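Local coordinates for protein urea carboxylase (Thermus thermophilus, PDB 3OEP) that is of unknown function but is a KipI-KipA homologue with cyclophilin-like domains, its family being only tentatively linked to ATP binding and hydrolase activity, at residues A416-V421 and G481-G486; L392-G397 and R406-G411. One frame throughout, in Å; residues are numbered along the deposited sequence.

Interaction 1 of 2, residues A416-V421 and G481-G486; sequences ARADRV and GQARPG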
loop_
_atom_site.group_PDB
_atom_site.type_symbol
_atom_site.label_atom_id
_atom_site.label_comp_id
_atom_site.label_asym_id
_atom_site.label_seq_id
_atom_site.Cartn_x
_atom_site.Cartn_y
_atom_site.Cartn_z
ATOM N N ALA A 416 -6.550 -16.258 9.076
ATOM C CA ALA A 416 -7.536 -15.662 9.980
ATOM C C ALA A 416 -8.328 -14.571 9.268
ATOM O O ALA A 416 -9.553 -14.490 9.393
ATOM C CB ALA A 416 -6.850 -15.092 11.208
ATOM N N ARG A 417 -7.605 -13.730 8.531
ATOM C CA ARG A 417 -8.174 -12.613 7.790
ATOM C C ARG A 417 -7.286 -12.336 6.586
ATOM O O ARG A 417 -6.071 -12.543 6.646
ATOM C CB ARG A 417 -8.253 -11.370 8.680
ATOM N N ALA A 418 -7.892 -11.888 5.490
ATOM C CA ALA A 418 -7.155 -11.620 4.258
ATOM C C ALA A 418 -7.762 -10.440 3.527
ATOM O O ALA A 418 -8.968 -10.415 3.275
ATOM C CB ALA A 418 -7.164 -12.836 3.354
ATOM N N ASP A 419 -6.923 -9.476 3.168
ATOM C CA ASP A 419 -7.361 -8.378 2.318
ATOM C C ASP A 419 -6.192 -7.910 1.455
ATOM O O ASP A 419 -5.202 -8.633 1.319
ATOM C CB ASP A 419 -8.001 -7.263 3.159
ATOM C CG ASP A 419 -7.050 -6.633 4.161
ATOM O OD1 ASP A 419 -5.814 -6.790 4.054
ATOM O OD2 ASP A 419 -7.561 -5.946 5.071
ATOM N N ARG A 420 -6.308 -6.736 0.852
ATOM C CA ARG A 420 -5.249 -6.244 -0.040
ATOM C C ARG A 420 -4.003 -5.785 0.715
ATOM O O ARG A 420 -2.932 -5.672 0.122
ATOM C CB ARG A 420 -5.764 -5.110 -0.919
ATOM C CG ARG A 420 -6.822 -5.541 -1.931
ATOM C CD ARG A 420 -7.414 -4.349 -2.671
ATOM N NE ARG A 420 -6.361 -3.502 -3.227
ATOM C CZ ARG A 420 -5.751 -3.695 -4.398
ATOM N NH1 ARG A 420 -6.095 -4.693 -5.210
ATOM N NH2 ARG A 420 -4.790 -2.863 -4.770
ATOM N N VAL A 421 -4.145 -5.496 2.006
ATOM C CA VAL A 421 -3.005 -5.081 2.822
ATOM C C VAL A 421 -2.150 -6.295 3.187
ATOM O O VAL A 421 -0.920 -6.256 3.109
ATOM C CB VAL A 421 -3.457 -4.334 4.098
ATOM C CG1 VAL A 421 -2.269 -4.048 5.005
ATOM C CG2 VAL A 421 -4.180 -3.041 3.735
ATOM N N GLY A 481 -3.478 -13.479 -3.098
ATOM C CA GLY A 481 -4.539 -12.678 -3.698
ATOM C C GLY A 481 -5.892 -13.379 -3.684
ATOM O O GLY A 481 -6.921 -12.744 -3.910
ATOM N N GLN A 482 -5.892 -14.688 -3.426
ATOM C CA GLN A 482 -7.111 -15.491 -3.388
ATOM C C GLN A 482 -7.345 -16.103 -2.004
ATOM O O GLN A 482 -8.178 -16.999 -1.852
ATOM C CB GLN A 482 -7.023 -16.594 -4.439
ATOM C CG GLN A 482 -6.950 -16.062 -5.872
ATOM C CD GLN A 482 -8.210 -15.330 -6.290
ATOM O OE1 GLN A 482 -9.274 -15.495 -5.683
ATOM N NE2 GLN A 482 -8.107 -14.537 -7.354
ATOM N N ALA A 483 -6.632 -15.594 -1.001
ATOM C CA ALA A 483 -6.752 -16.104 0.363
ATOM C C ALA A 483 -8.098 -15.716 0.970
ATOM O O ALA A 483 -8.641 -14.645 0.676
ATOM C CB ALA A 483 -5.616 -15.569 1.229
ATOM N N ARG A 484 -8.634 -16.610 1.793
ATOM C CA ARG A 484 -9.817 -16.334 2.595
ATOM C C ARG A 484 -9.683 -17.058 3.931
ATOM O O ARG A 484 -8.900 -18.004 4.044
ATOM C CB ARG A 484 -11.079 -16.772 1.854
ATOM C CG ARG A 484 -11.063 -18.192 1.339
ATOM C CD ARG A 484 -12.254 -18.446 0.406
ATOM N NE ARG A 484 -13.540 -18.343 1.102
ATOM C CZ ARG A 484 -14.728 -18.242 0.508
ATOM N NH1 ARG A 484 -14.830 -18.207 -0.823
ATOM N NH2 ARG A 484 -15.832 -18.166 1.251
ATOM N N PRO A 485 -10.430 -16.609 4.959
ATOM C CA PRO A 485 -10.355 -17.257 6.267
ATOM C C PRO A 485 -10.541 -18.769 6.195
ATOM O O PRO A 485 -11.445 -19.243 5.503
ATOM C CB PRO A 485 -11.510 -16.611 7.041
ATOM C CG PRO A 485 -11.638 -15.270 6.445
ATOM C CD PRO A 485 -11.360 -15.465 4.974
ATOM N N GLY A 486 -9.675 -19.511 6.883
ATOM C CA GLY A 486 -9.791 -20.967 6.956
ATOM C C GLY A 486 -8.898 -21.737 6.003
ATOM O O GLY A 486 -8.699 -22.943 6.186
#
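Ala416 to Ala418 and Ala483 to Pro485 run in roughly opposed directions, 144° apart, where strand 413-418 of the cyclophilin-like C-terminal half passes the loop leading into strand 488-492. The backbones come close at two points: CA of Ala416 lies 4.9 Å from CA of Pro485, and CA of Ala418 is 5.7 Å from CA of Arg484. The two segments share no hydrogen bond here, although Gly486 pairs through its backbone with Val415, just before the contact. The contact is made by van der Waals touching of methyls, a proline ring and carbonyl oxygens. Ala418 points at the loop, and its CB meets Ala483 CB end to end at 3.8 Å while lying 3.6 Å from Ala483 O. The Ala483 methyl also touches Val423 of strand 422-426. At the more open end the Pro485 ring approaches the carbonyl of Ala416, with CG 3.7 Å from Ala416 O; a glycerol, probably from the crystallisation liquor, also makes a weak hydrogen bond to that oxygen. Arg484 turns the other way, its NH1 bonded to Gly329 O. Past the contact the chain bends in an Asx turn. With chi1 at 62°, Asp419 CG sits beside both its backbone N and C, and OD1 accepts from Val421 N at 2.9 Å, the donor standing 52° out of the carboxylate plane; Gly422 N is a second donor to OD1.

Interaction 2 of 2, residues L392-G397 and R406-G411; sequences LRLLPG and RALCSG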
loop_
_atom_site.group_PDB
_atom_site.type_symbol
_atom_site.label_atom_id
_atom_site.label_comp_id
_atom_site.label_asym_id
_atom_site.label_seq_id
_atom_site.Cartn_x
_atom_site.Cartn_y
_atom_site.Cartn_z
ATOM N N LEU A 392 3.342 -22.435 0.092
ATOM C CA LEU A 392 4.039 -21.169 -0.133
ATOM C C LEU A 392 5.528 -21.338 0.114
ATOM O O LEU A 392 5.945 -21.688 1.213
ATOM C CB LEU A 392 3.505 -20.082 0.797
ATOM C CG LEU A 392 2.010 -19.771 0.696
ATOM C CD1 LEU A 392 1.681 -18.632 1.646
ATOM C CD2 LEU A 392 1.616 -19.428 -0.730
ATOM N N ARG A 393 6.320 -21.083 -0.918
ATOM C CA ARG A 393 7.773 -21.092 -0.789
ATOM C C ARG A 393 8.259 -19.856 -0.044
ATOM O O ARG A 393 7.783 -18.746 -0.299
ATOM C CB ARG A 393 8.419 -21.179 -2.168
ATOM C CG ARG A 393 8.212 -22.534 -2.812
ATOM C CD ARG A 393 8.594 -22.498 -4.265
ATOM N NE ARG A 393 7.554 -21.862 -5.068
ATOM C CZ ARG A 393 7.559 -21.797 -6.398
ATOM N NH1 ARG A 393 8.559 -22.329 -7.096
ATOM N NH2 ARG A 393 6.558 -21.208 -7.036
ATOM N N LEU A 394 9.201 -20.059 0.877
ATOM C CA LEU A 394 9.744 -18.972 1.687
ATOM C C LEU A 394 11.198 -18.719 1.345
ATOM O O LEU A 394 11.967 -19.658 1.120
ATOM C CB LEU A 394 9.659 -19.292 3.181
ATOM C CG LEU A 394 8.342 -19.129 3.922
ATOM C CD1 LEU A 394 8.604 -19.446 5.387
ATOM C CD2 LEU A 394 7.759 -17.737 3.757
ATOM N N LEU A 395 11.553 -17.439 1.311
ATOM C CA LEU A 395 12.929 -16.977 1.175
ATOM C C LEU A 395 13.314 -16.287 2.484
ATOM O O LEU A 395 12.445 -15.785 3.194
ATOM C CB LEU A 395 13.033 -15.959 0.038
ATOM C CG LEU A 395 12.414 -16.364 -1.304
ATOM C CD1 LEU A 395 12.296 -15.164 -2.238
ATOM C CD2 LEU A 395 13.230 -17.472 -1.928
ATOM N N PRO A 396 14.612 -16.252 2.810
ATOM C CA PRO A 396 15.040 -15.440 3.950
ATOM C C PRO A 396 14.679 -13.966 3.803
ATOM O O PRO A 396 14.804 -13.393 2.717
ATOM C CB PRO A 396 16.562 -15.612 3.951
ATOM C CG PRO A 396 16.777 -16.935 3.317
ATOM C CD PRO A 396 15.715 -17.070 2.273
ATOM N N GLY A 397 14.242 -13.370 4.908
ATOM C CA GLY A 397 13.901 -11.960 4.967
ATOM C C GLY A 397 15.006 -11.134 5.601
ATOM O O GLY A 397 16.009 -11.678 6.071
ATOM N N ARG A 406 12.422 -21.882 10.943
ATOM C CA ARG A 406 12.096 -23.237 11.357
ATOM C C ARG A 406 10.641 -23.324 11.828
ATOM O O ARG A 406 9.909 -24.223 11.421
ATOM C CB ARG A 406 13.043 -23.674 12.474
ATOM C CG ARG A 406 12.979 -25.136 12.820
ATOM C CD ARG A 406 14.036 -25.473 13.855
ATOM N NE ARG A 406 13.843 -26.814 14.396
ATOM C CZ ARG A 406 14.214 -27.947 13.800
ATOM N NH1 ARG A 406 13.965 -29.105 14.399
ATOM N NH2 ARG A 406 14.830 -27.941 12.617
ATOM N N ALA A 407 10.235 -22.373 12.665
ATOM C CA ALA A 407 8.851 -22.308 13.178
ATOM C C ALA A 407 7.824 -22.167 12.057
ATOM O O ALA A 407 6.773 -22.823 12.067
ATOM C CB ALA A 407 8.706 -21.151 14.152
ATOM N N LEU A 408 8.130 -21.310 11.087
ATOM C CA LEU A 408 7.233 -21.087 9.955
ATOM C C LEU A 408 7.033 -22.356 9.125
ATOM O O LEU A 408 5.945 -22.592 8.615
ATOM C CB LEU A 408 7.750 -19.943 9.071
ATOM C CG LEU A 408 7.534 -18.551 9.656
ATOM C CD1 LEU A 408 8.436 -17.522 8.991
ATOM C CD2 LEU A 408 6.064 -18.144 9.538
ATOM N N CYS A 409 8.074 -23.181 9.014
ATOM C CA CYS A 409 7.984 -24.433 8.260
ATOM C C CYS A 409 7.544 -25.641 9.099
ATOM O O CYS A 409 7.435 -26.747 8.568
ATOM C CB CYS A 409 9.332 -24.736 7.600
ATOM S SG CYS A 409 9.846 -23.513 6.374
ATOM N N SER A 410 7.274 -25.439 10.390
ATOM C CA SER A 410 7.129 -26.558 11.339
ATOM C C SER A 410 5.781 -27.280 11.302
ATOM O O SER A 410 5.684 -28.439 11.713
ATOM C CB SER A 410 7.416 -26.088 12.771
ATOM O OG SER A 410 6.378 -25.267 13.280
ATOM N N GLY A 411 4.751 -26.593 10.823
ATOM C CA GLY A 411 3.410 -27.153 10.743
ATOM C C GLY A 411 2.490 -26.191 10.017
ATOM O O GLY A 411 2.906 -25.089 9.664
#
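Leu394 lays its CD1 methyl against the base of the Leu408 side chain, 3.8 Å from Leu408 CB, and also comes within 4.1 Å of Leu408 CD1. The two leucines cross at about a right angle. Of the two Leu394 methyls, CD1 alone does the touching, and Leu408 offers it CB and CD1. In Leu394, CG stands anti to the carbonyl carbon and beside the backbone N (chi1 -79°), which brings its CD1 to Leu408. Cys409 SG lies 4.4 Å from the same Leu394 CD1, a looser apolar contact. The backbones stay well apart, with CA of Leu394 8.7 Å from CA of Cys409, and the whole contact is made by side chains. At the end of helix 402-408, Ala407 O accepts both Ser410 N, at 3.1 Å, and Ser410 OG, at 2.8 Å, before the chain runs on to strand 413-418. The hydroxyl donor is tilted 21° from the carbonyl plane. Leu394 also rests on Phe491 of strand 488-492 and on Ala470 and Val472 of strand 467-472, while Leu408 reaches Ala470 and Val430. The end of helix 402-408 therefore sits over Leu394 and Ala470, at a point where strand 390-396 is paired with 467-472 and 488-492.

Overall arrangement
Both contacts reach the same seven-stranded sheet of the C-terminal, cyclophilin-like half, and they follow one another: both segments of interaction 2 precede those of interaction 1 in the chain. Helix 402-408 leads directly to strand 413-418, joining the two regions, and strand 488-492 pairs with both 390-396 and 413-418. Their centres are 18 Å apart and their nearest atoms about 8 Å, so they do not touch. Interaction 2 is buried although its centre is 24 Å from that of the chain; interaction 1, at 15 Å, is a surface contact. The Pro485 side chain there lies about 4 Å from the bound glycerol, which may mark a pocket but establishes no function.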